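Local coordinates for cytochrome c-552/4 domain-containing protein (Ignicoccus hospitalis KIN4/I, PDB 4QO5) that probably transfers electrons as a membrane-associated octaheme cytochrome c, carrying covalently bound heme c groups, at residues 101-113 and 204-216. Residues are numbered along the deposited sequence; the frame is centred on the assembly and turned at random.
Sequences IHPIVTPNDCAVC and GRVNPDGSLGACT. With HEC (heme c), chain C.
Ile104 CG2 covers one face of the Arg205 guanidinium, 3.6 Å from NH2, and Ala214 CB lies against the opposite face, offset toward its rim. At the edges NE and NH2 grip Asn207 OD1 side-on, while NH1 and NH2 converge on propionate oxygen O1D of the heme c whose iron is ligated by His83 and His222. The two segments meet between hemes of a multiheme cytochrome c, and each carries the first cysteine of a CxxCH motif, Cys110 and Cys215. One water ties Val105 O and Cys215 N to O1D, and Thr216 OG1 donates to O2D at 2.9 Å. Asn207 ND2 points almost straight at Gly213 O (2.9 Å, 177°), on a lone pair in the carbonyl plane, with Pro107 CD 3.4 Å from ND2. Were Asn207 an alanine, Arg205 NE and Gly213 O would probably lose these mates and the guanidinium be less firmly fixed in its rotation. Thr106 and Asp109 form a capping box on helix 107-110. With Thr106 OG1 between its backbone N and carbonyl carbon (chi1 68°), the hydroxyl donates to Asp209 OD1 (2.6 Å) on the syn side but tilted 34° out of the carboxylate plane. Asp209 OD2 accepts from Ser211 N, an Asx turn, and from Ser211 OG. Cys215 SG lies 3.8 Å from Pro107 CG and touches Cys110 SG at 3.6 Å, each sulfur a thioether to a different heme.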
loop_
_atom_site.group_PDB
_atom_site.type_symbol
_atom_site.label_atom_id
_atom_site.label_comp_id
_atom_site.label_asym_id
_atom_site.label_seq_id
_atom_site.Cartn_x
_atom_site.Cartn_y
_atom_site.Cartn_z
ATOM N N ILE A 101 -37.954 16.462 8.621
ATOM C CA ILE A 101 -36.499 16.313 8.528
ATOM C C ILE A 101 -36.056 15.870 7.140
ATOM O O ILE A 101 -36.833 15.301 6.385
ATOM C CB ILE A 101 -35.955 15.332 9.592
ATOM C CG1 ILE A 101 -36.487 13.929 9.339
ATOM C CG2 ILE A 101 -36.316 15.799 11.003
ATOM C CD1 ILE A 101 -35.429 12.944 8.885
ATOM N N HIS A 102 -34.799 16.139 6.810
ATOM C CA HIS A 102 -34.227 15.679 5.549
ATOM C C HIS A 102 -32.933 14.942 5.867
ATOM O O HIS A 102 -32.167 15.385 6.719
ATOM C CB HIS A 102 -33.962 16.843 4.584
ATOM C CG HIS A 102 -33.044 17.899 5.126
ATOM N ND1 HIS A 102 -33.466 18.872 6.007
ATOM C CD2 HIS A 102 -31.723 18.137 4.910
ATOM C CE1 HIS A 102 -32.448 19.663 6.308
ATOM N NE2 HIS A 102 -31.375 19.228 5.669
ATOM N N PRO A 103 -32.700 13.807 5.193
ATOM C CA PRO A 103 -31.510 13.005 5.522
ATOM C C PRO A 103 -30.213 13.646 5.049
ATOM O O PRO A 103 -29.227 13.561 5.771
ATOM C CB PRO A 103 -31.749 11.697 4.765
ATOM C CG PRO A 103 -33.261 11.598 4.668
ATOM C CD PRO A 103 -33.681 13.034 4.408
ATOM N N ILE A 104 -30.202 14.262 3.866
ATOM C CA ILE A 104 -28.946 14.782 3.350
ATOM C C ILE A 104 -28.755 16.213 3.807
ATOM O O ILE A 104 -29.358 17.141 3.252
ATOM C CB ILE A 104 -28.825 14.677 1.810
ATOM C CG1 ILE A 104 -28.926 13.213 1.369
ATOM C CG2 ILE A 104 -27.478 15.262 1.334
ATOM C CD1 ILE A 104 -28.938 13.037 -0.153
ATOM N N VAL A 105 -27.945 16.375 4.848
ATOM C CA VAL A 105 -27.585 17.692 5.338
ATOM C C VAL A 105 -26.495 18.274 4.428
ATOM O O VAL A 105 -25.467 17.644 4.189
ATOM C CB VAL A 105 -27.149 17.623 6.820
ATOM C CG1 VAL A 105 -26.637 18.966 7.313
ATOM C CG2 VAL A 105 -28.292 17.105 7.694
ATOM N N THR A 106 -26.721 19.480 3.915
ATOM C CA THR A 106 -25.932 19.987 2.801
ATOM C C THR A 106 -25.046 21.162 3.228
ATOM O O THR A 106 -25.206 21.674 4.335
ATOM C CB THR A 106 -26.871 20.470 1.692
ATOM O OG1 THR A 106 -27.560 21.633 2.157
ATOM C CG2 THR A 106 -27.873 19.362 1.313
ATOM N N PRO A 107 -24.100 21.574 2.361
ATOM C CA PRO A 107 -23.281 22.762 2.670
ATOM C C PRO A 107 -24.125 23.989 3.027
ATOM O O PRO A 107 -23.742 24.797 3.892
ATOM C CB PRO A 107 -22.517 23.003 1.364
ATOM C CG PRO A 107 -22.338 21.616 0.800
ATOM C CD PRO A 107 -23.634 20.898 1.129
ATOM N N ASN A 108 -25.283 24.126 2.397
ATOM C CA ASN A 108 -26.147 25.256 2.741
ATOM C C ASN A 108 -26.706 25.171 4.163
ATOM O O ASN A 108 -26.973 26.195 4.792
ATOM C CB ASN A 108 -27.250 25.457 1.699
ATOM C CG ASN A 108 -26.729 26.123 0.432
ATOM O OD1 ASN A 108 -25.540 26.445 0.333
ATOM N ND2 ASN A 108 -27.612 26.340 -0.535
ATOM N N ASP A 109 -26.863 23.949 4.674
ATOM C CA ASP A 109 -27.246 23.765 6.070
ATOM C C ASP A 109 -26.070 24.115 6.993
ATOM O O ASP A 109 -26.233 24.847 7.974
ATOM C CB ASP A 109 -27.664 22.317 6.325
ATOM C CG ASP A 109 -28.958 21.952 5.616
ATOM O OD1 ASP A 109 -29.791 22.861 5.362
ATOM O OD2 ASP A 109 -29.124 20.755 5.306
ATOM N N CYS A 110 -24.900 23.557 6.693
ATOM C CA CYS A 110 -23.675 23.884 7.416
ATOM C C CYS A 110 -23.455 25.393 7.471
ATOM O O CYS A 110 -22.952 25.915 8.477
ATOM C CB CYS A 110 -22.455 23.237 6.741
ATOM S SG CYS A 110 -22.594 21.443 6.442
ATOM N N ALA A 111 -23.826 26.087 6.397
ATOM C CA ALA A 111 -23.549 27.528 6.288
ATOM C C ALA A 111 -24.306 28.354 7.310
ATOM O O ALA A 111 -23.997 29.528 7.524
ATOM C CB ALA A 111 -23.852 28.040 4.890
ATOM N N VAL A 112 -25.324 27.748 7.913
ATOM C CA VAL A 112 -26.117 28.417 8.930
ATOM C C VAL A 112 -25.212 28.881 10.077
ATOM O O VAL A 112 -25.426 29.961 10.653
ATOM C CB VAL A 112 -27.277 27.503 9.396
ATOM C CG1 VAL A 112 -27.981 28.060 10.628
ATOM C CG2 VAL A 112 -28.259 27.326 8.245
ATOM N N CYS A 113 -24.170 28.096 10.358
ATOM C CA CYS A 113 -23.191 28.440 11.394
ATOM C C CYS A 113 -21.751 28.581 10.911
ATOM O O CYS A 113 -20.944 29.180 11.598
ATOM C CB CYS A 113 -23.237 27.417 12.521
ATOM S SG CYS A 113 -24.882 27.411 13.146
ATOM N N GLY A 204 -17.637 17.034 -5.069
ATOM C CA GLY A 204 -18.521 17.865 -5.866
ATOM C C GLY A 204 -19.949 17.341 -5.949
ATOM O O GLY A 204 -20.645 17.591 -6.934
ATOM N N ARG A 205 -20.388 16.602 -4.931
ATOM C CA ARG A 205 -21.747 16.037 -4.946
ATOM C C ARG A 205 -22.792 17.136 -5.175
ATOM O O ARG A 205 -22.738 18.192 -4.536
ATOM C CB ARG A 205 -22.056 15.320 -3.644
ATOM C CG ARG A 205 -23.448 14.602 -3.640
ATOM C CD ARG A 205 -23.641 13.940 -2.297
ATOM N NE ARG A 205 -23.927 14.938 -1.268
ATOM C CZ ARG A 205 -23.631 14.805 0.023
ATOM N NH1 ARG A 205 -23.007 13.711 0.489
ATOM N NH2 ARG A 205 -23.962 15.776 0.858
ATOM N N VAL A 206 -23.721 16.896 -6.096
ATOM C CA VAL A 206 -24.781 17.879 -6.367
ATOM C C VAL A 206 -26.000 17.514 -5.524
ATOM O O VAL A 206 -26.686 16.537 -5.796
ATOM C CB VAL A 206 -25.139 17.925 -7.866
ATOM C CG1 VAL A 206 -26.168 19.024 -8.149
ATOM C CG2 VAL A 206 -23.869 18.135 -8.697
ATOM N N ASN A 207 -26.247 18.307 -4.491
ATOM C CA ASN A 207 -27.240 17.985 -3.480
ATOM C C ASN A 207 -28.662 18.286 -3.932
ATOM O O ASN A 207 -28.859 19.020 -4.902
ATOM C CB ASN A 207 -26.901 18.752 -2.203
ATOM C CG ASN A 207 -25.586 18.311 -1.620
ATOM O OD1 ASN A 207 -25.459 17.182 -1.147
ATOM N ND2 ASN A 207 -24.597 19.182 -1.668
ATOM N N PRO A 208 -29.655 17.708 -3.237
ATOM C CA PRO A 208 -31.055 17.956 -3.603
ATOM C C PRO A 208 -31.474 19.433 -3.545
ATOM O O PRO A 208 -32.384 19.819 -4.276
ATOM C CB PRO A 208 -31.838 17.141 -2.564
ATOM C CG PRO A 208 -30.910 16.061 -2.127
ATOM C CD PRO A 208 -29.525 16.687 -2.177
ATOM N N ASP A 209 -30.839 20.233 -2.693
ATOM C CA ASP A 209 -31.157 21.664 -2.587
ATOM C C ASP A 209 -30.352 22.500 -3.581
ATOM O O ASP A 209 -30.424 23.732 -3.578
ATOM C CB ASP A 209 -30.944 22.177 -1.149
ATOM C CG ASP A 209 -29.471 22.151 -0.720
ATOM O OD1 ASP A 209 -29.160 22.654 0.386
ATOM O OD2 ASP A 209 -28.629 21.630 -1.477
ATOM N N GLY A 210 -29.575 21.826 -4.419
ATOM C CA GLY A 210 -28.809 22.501 -5.448
ATOM C C GLY A 210 -27.430 22.977 -5.020
ATOM O O GLY A 210 -26.629 23.386 -5.862
ATOM N N SER A 211 -27.141 22.943 -3.721
ATOM C CA SER A 211 -25.802 23.296 -3.278
ATOM C C SER A 211 -24.823 22.220 -3.734
ATOM O O SER A 211 -25.220 21.088 -4.039
ATOM C CB SER A 211 -25.730 23.492 -1.756
ATOM O OG SER A 211 -26.027 22.297 -1.054
ATOM N N LEU A 212 -23.547 22.586 -3.789
ATOM C CA LEU A 212 -22.505 21.675 -4.245
ATOM C C LEU A 212 -21.552 21.267 -3.133
ATOM O O LEU A 212 -21.009 22.111 -2.412
ATOM C CB LEU A 212 -21.683 22.327 -5.363
ATOM C CG LEU A 212 -22.442 22.810 -6.591
ATOM C CD1 LEU A 212 -21.438 23.359 -7.594
ATOM C CD2 LEU A 212 -23.271 21.681 -7.191
ATOM N N GLY A 213 -21.325 19.965 -3.014
ATOM C CA GLY A 213 -20.282 19.466 -2.136
ATOM C C GLY A 213 -20.771 18.516 -1.068
ATOM O O GLY A 213 -21.943 18.497 -0.731
ATOM N N ALA A 214 -19.868 17.695 -0.545
ATOM C CA ALA A 214 -20.184 16.908 0.627
ATOM C C ALA A 214 -19.287 17.375 1.760
ATOM O O ALA A 214 -18.068 17.210 1.700
ATOM C CB ALA A 214 -19.984 15.404 0.351
ATOM N N CYS A 215 -19.870 17.935 2.809
ATOM C CA CYS A 215 -19.041 18.396 3.921
ATOM C C CYS A 215 -18.588 17.288 4.855
ATOM O O CYS A 215 -18.029 17.570 5.905
ATOM C CB CYS A 215 -19.769 19.448 4.744
ATOM S SG CYS A 215 -20.182 20.915 3.808
ATOM N N THR A 216 -18.842 16.040 4.491
ATOM C CA THR A 216 -18.391 14.920 5.305
ATOM C C THR A 216 -17.200 14.222 4.679
ATOM O O THR A 216 -16.673 13.254 5.229
ATOM C CB THR A 216 -19.522 13.909 5.507
ATOM O OG1 THR A 216 -20.092 13.626 4.225
ATOM C CG2 THR A 216 -20.597 14.526 6.413
HETATM FE FE HEC C . -27.119 13.079 10.701
HETATM C CHA HEC C . -27.109 11.662 7.568
HETATM C CHB HEC C . -29.188 10.533 11.790
HETATM C CHC HEC C . -26.989 14.394 13.730
HETATM C CHD HEC C . -25.274 15.712 9.507
HETATM N NA HEC C . -27.938 11.415 9.884
HETATM C C1A HEC C . -27.809 11.025 8.550
HETATM C C2A HEC C . -28.563 9.818 8.336
HETATM C C3A HEC C . -29.126 9.491 9.493
HETATM C C4A HEC C . -28.752 10.478 10.485
HETATM C CMA HEC C . -30.018 8.256 9.746
HETATM C CAA HEC C . -28.709 9.088 6.977
HETATM C CBA HEC C . -27.420 8.495 6.433
HETATM C CGA HEC C . -27.239 7.155 7.079
HETATM O O1A HEC C . -26.074 6.842 7.441
HETATM O O2A HEC C . -28.256 6.424 7.245
HETATM N NB HEC C . -27.993 12.604 12.324
HETATM C C1B HEC C . -28.714 11.466 12.653
HETATM C C2B HEC C . -28.824 11.354 14.080
HETATM C C3B HEC C . -28.145 12.409 14.556
HETATM C C4B HEC C . -27.658 13.215 13.495
HETATM C CMB HEC C . -29.518 10.158 14.790
HETATM C CAB HEC C . -27.719 12.858 15.941
HETATM C CBB HEC C . -27.310 11.641 16.842
HETATM N NC HEC C . -26.333 14.741 11.463
HETATM C C1C HEC C . -26.400 15.145 12.769
HETATM C C2C HEC C . -25.921 16.499 12.895
HETATM C C3C HEC C . -25.261 16.719 11.744
HETATM C C4C HEC C . -25.637 15.716 10.819
HETATM C CMC HEC C . -25.678 17.105 14.306
HETATM C CAC HEC C . -24.417 17.883 11.165
HETATM C CBC HEC C . -23.450 18.564 12.175
HETATM N ND HEC C . -26.356 13.568 8.877
HETATM C C1D HEC C . -25.571 14.695 8.644
HETATM C C2D HEC C . -25.070 14.724 7.293
HETATM C C3D HEC C . -25.648 13.471 6.651
HETATM C C4D HEC C . -26.430 12.836 7.702
HETATM C CMD HEC C . -24.145 15.852 6.753
HETATM C CAD HEC C . -25.504 12.894 5.215
HETATM C CBD HEC C . -25.001 13.849 4.150
HETATM C CGD HEC C . -23.482 13.810 4.104
HETATM O O1D HEC C . -22.902 14.532 3.269
HETATM O O2D HEC C . -22.857 13.056 4.894
HETATM O O HOH W 1 -22.665 17.333 3.720
#